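Local coordinates for torso (Bombyx mori, PDB 5AOQ), which is a probable receptor tyrosine kinase that binds the neurohormone PTTH, with its second extracellular fibronectin type III domain involved, activates MAPK signalling and takes part in initiating metamorphosis, at residues A[157-162]-A[224-229]. Numbering follows the deposited sequence.
Sequences VTQEFK and CEIHVK. With NAG (2-acetamido-2-deoxy-beta-D-glucopyranose), chain E.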
loop_
_atom_site.group_PDB
_atom_site.type_symbol
_atom_site.label_atom_id
_atom_site.label_comp_id
_atom_site.label_asym_id
_atom_site.label_seq_id
_atom_site.Cartn_x
_atom_site.Cartn_y
_atom_site.Cartn_z
ATOM N N VAL A 157 -27.887 1.248 15.727
ATOM C CA VAL A 157 -27.473 0.496 16.908
ATOM C C VAL A 157 -27.075 1.431 18.052
ATOM O O VAL A 157 -26.474 2.478 17.826
ATOM C CB VAL A 157 -26.287 -0.454 16.589
ATOM C CG1 VAL A 157 -26.717 -1.560 15.639
ATOM C CG2 VAL A 157 -25.092 0.317 16.030
ATOM N N THR A 158 -27.438 1.051 19.275
ATOM C CA THR A 158 -27.125 1.839 20.468
ATOM C C THR A 158 -26.136 1.066 21.330
ATOM O O THR A 158 -26.360 -0.098 21.663
ATOM C CB THR A 158 -28.382 2.179 21.288
ATOM O OG1 THR A 158 -29.071 0.973 21.643
ATOM C CG2 THR A 158 -29.309 3.084 20.489
ATOM N N GLN A 159 -25.044 1.731 21.690
ATOM C CA GLN A 159 -23.873 1.063 22.245
ATOM C C GLN A 159 -23.664 1.348 23.726
ATOM O O GLN A 159 -23.715 2.499 24.161
ATOM C CB GLN A 159 -22.626 1.493 21.472
ATOM C CG GLN A 159 -22.849 1.643 19.975
ATOM C CD GLN A 159 -21.634 2.185 19.255
ATOM O OE1 GLN A 159 -20.586 2.409 19.861
ATOM N NE2 GLN A 159 -21.771 2.409 17.954
ATOM N N GLU A 160 -23.433 0.286 24.493
ATOM C CA GLU A 160 -23.002 0.419 25.877
ATOM C C GLU A 160 -21.543 -0.010 25.951
ATOM O O GLU A 160 -21.065 -0.766 25.104
ATOM C CB GLU A 160 -23.872 -0.420 26.817
ATOM C CG GLU A 160 -23.655 -1.922 26.722
ATOM C CD GLU A 160 -24.556 -2.699 27.665
ATOM O OE1 GLU A 160 -25.621 -2.168 28.047
ATOM O OE2 GLU A 160 -24.197 -3.839 28.029
ATOM N N PHE A 161 -20.842 0.476 26.967
ATOM C CA PHE A 161 -19.411 0.238 27.090
ATOM C C PHE A 161 -18.971 0.197 28.545
ATOM O O PHE A 161 -19.564 0.852 29.403
ATOM C CB PHE A 161 -18.648 1.324 26.336
ATOM C CG PHE A 161 -19.246 2.691 26.493
ATOM C CD1 PHE A 161 -18.894 3.498 27.557
ATOM C CD2 PHE A 161 -20.175 3.162 25.580
ATOM C CE1 PHE A 161 -19.448 4.754 27.707
ATOM C CE2 PHE A 161 -20.735 4.414 25.728
ATOM C CZ PHE A 161 -20.371 5.212 26.790
ATOM N N LYS A 162 -17.924 -0.578 28.812
ATOM C CA LYS A 162 -17.358 -0.682 30.151
ATOM C C LYS A 162 -15.843 -0.588 30.077
ATOM O O LYS A 162 -15.238 -0.981 29.078
ATOM C CB LYS A 162 -17.776 -1.991 30.822
ATOM C CG LYS A 162 -19.258 -2.080 31.142
ATOM C CD LYS A 162 -19.601 -3.415 31.783
ATOM C CE LYS A 162 -21.056 -3.466 32.221
ATOM N NZ LYS A 162 -21.431 -4.799 32.770
ATOM N N CYS A 224 -12.906 9.996 22.902
ATOM C CA CYS A 224 -12.844 8.975 21.855
ATOM C C CYS A 224 -14.072 8.965 20.948
ATOM O O CYS A 224 -15.084 9.611 21.229
ATOM C CB CYS A 224 -12.692 7.587 22.478
ATOM S SG CYS A 224 -11.213 7.338 23.479
ATOM N N GLU A 225 -13.966 8.205 19.862
ATOM C CA GLU A 225 -15.078 7.991 18.946
ATOM C C GLU A 225 -14.975 6.611 18.299
ATOM O O GLU A 225 -13.878 6.153 17.951
ATOM C CB GLU A 225 -15.112 9.081 17.872
ATOM C CG GLU A 225 -16.324 9.006 16.957
ATOM C CD GLU A 225 -16.357 10.129 15.938
ATOM O OE1 GLU A 225 -15.354 10.864 15.828
ATOM O OE2 GLU A 225 -17.387 10.275 15.246
ATOM N N ILE A 226 -16.123 5.955 18.155
ATOM C CA ILE A 226 -16.192 4.622 17.564
ATOM C C ILE A 226 -17.305 4.553 16.518
ATOM O O ILE A 226 -18.425 5.010 16.752
ATOM C CB ILE A 226 -16.409 3.534 18.655
ATOM C CG1 ILE A 226 -16.279 2.133 18.049
ATOM C CG2 ILE A 226 -17.760 3.704 19.350
ATOM C CD1 ILE A 226 -16.354 1.010 19.065
ATOM N N HIS A 227 -16.972 4.013 15.349
ATOM C CA HIS A 227 -17.943 3.792 14.285
ATOM C C HIS A 227 -18.273 2.308 14.180
ATOM O O HIS A 227 -17.370 1.466 14.095
ATOM C CB HIS A 227 -17.407 4.296 12.946
ATOM C CG HIS A 227 -16.778 5.653 13.015
ATOM N ND1 HIS A 227 -17.513 6.819 12.980
ATOM C CD2 HIS A 227 -15.481 6.028 13.108
ATOM C CE1 HIS A 227 -16.695 7.853 13.054
ATOM N NE2 HIS A 227 -15.456 7.402 13.132
ATOM N N VAL A 228 -19.570 2.003 14.187
ATOM C CA VAL A 228 -20.054 0.633 14.033
ATOM C C VAL A 228 -20.874 0.497 12.753
ATOM O O VAL A 228 -21.986 1.017 12.654
ATOM C CB VAL A 228 -20.912 0.192 15.240
ATOM C CG1 VAL A 228 -21.470 -1.214 15.029
ATOM C CG2 VAL A 228 -20.095 0.251 16.522
ATOM N N LYS A 229 -20.305 -0.206 11.780
ATOM C CA LYS A 229 -20.975 -0.487 10.516
ATOM C C LYS A 229 -21.685 -1.834 10.583
ATOM O O LYS A 229 -21.068 -2.854 10.903
ATOM C CB LYS A 229 -19.968 -0.475 9.364
ATOM C CG LYS A 229 -20.548 -0.834 8.000
ATOM C CD LYS A 229 -21.491 0.239 7.487
ATOM C CE LYS A 229 -22.108 -0.160 6.157
ATOM N NZ LYS A 229 -22.904 0.942 5.551
HETATM C C1 NAG E . -31.407 -0.728 19.775
HETATM C C2 NAG E . -32.002 -0.858 18.373
HETATM C C3 NAG E . -32.461 0.508 17.861
HETATM C C4 NAG E . -33.347 1.218 18.881
HETATM C C5 NAG E . -32.714 1.196 20.271
HETATM C C6 NAG E . -33.633 1.715 21.355
HETATM C C7 NAG E . -31.130 -2.672 16.949
HETATM C C8 NAG E . -30.037 -3.085 16.008
HETATM N N2 NAG E . -31.028 -1.438 17.449
HETATM O O3 NAG E . -33.169 0.341 16.638
HETATM O O4 NAG E . -33.490 2.585 18.506
HETATM O O5 NAG E . -32.367 -0.146 20.634
HETATM O O6 NAG E . -34.916 2.056 20.849
HETATM O O7 NAG E . -32.049 -3.426 17.246
#
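Within the second fibronectin type III domain of the Torso ectodomain, this contact joins the two sheets of the beta-sandwich: V157, in the loop leading into strand 159-167, and Q159, at the start of that strand, meet I226 and V228 on the other side. The evidence for facing sheets rather than paired strands is the spacing, since the nearest CA atoms, those of V157 and V228, lie 8.0 Å apart, and all four CB atoms point into the gap. Q159 is the polar member. With CG anti to its own carbonyl carbon (chi1 -39°) and the chain extended beyond it (chi2 175°), its amide reaches across to the opposite strand. There the two amide ends divide between two methyls: OE1 approaches CG2 of I226, and NE2 approaches CG2 of V228, while CD of Q159 lies 3.7 Å from that same CG2 of V228. The side chains of Q159 and V228 run past one another in opposite senses. The other methyl of V228 is used differently: its CG1 meets CG2 of V157 at 4.1 Å, an apolar contact between obliquely set side chains. V157 faces two ways, because its CG1 lies 3.7 Å from C8, the acetyl methyl of an N-acetylglucosamine attached to the protein itself. W179 of strand 171-179 touches V157, Q159 and V228, and F213 packs on I226; V157, I226 and V228 are buried, while Q159 remains partly exposed. Strand 159-167 borders its three-stranded sheet beside 171-179, whereas 223-230 runs between 189-195, which carries D190, implicated in PTTH binding, and 233-240.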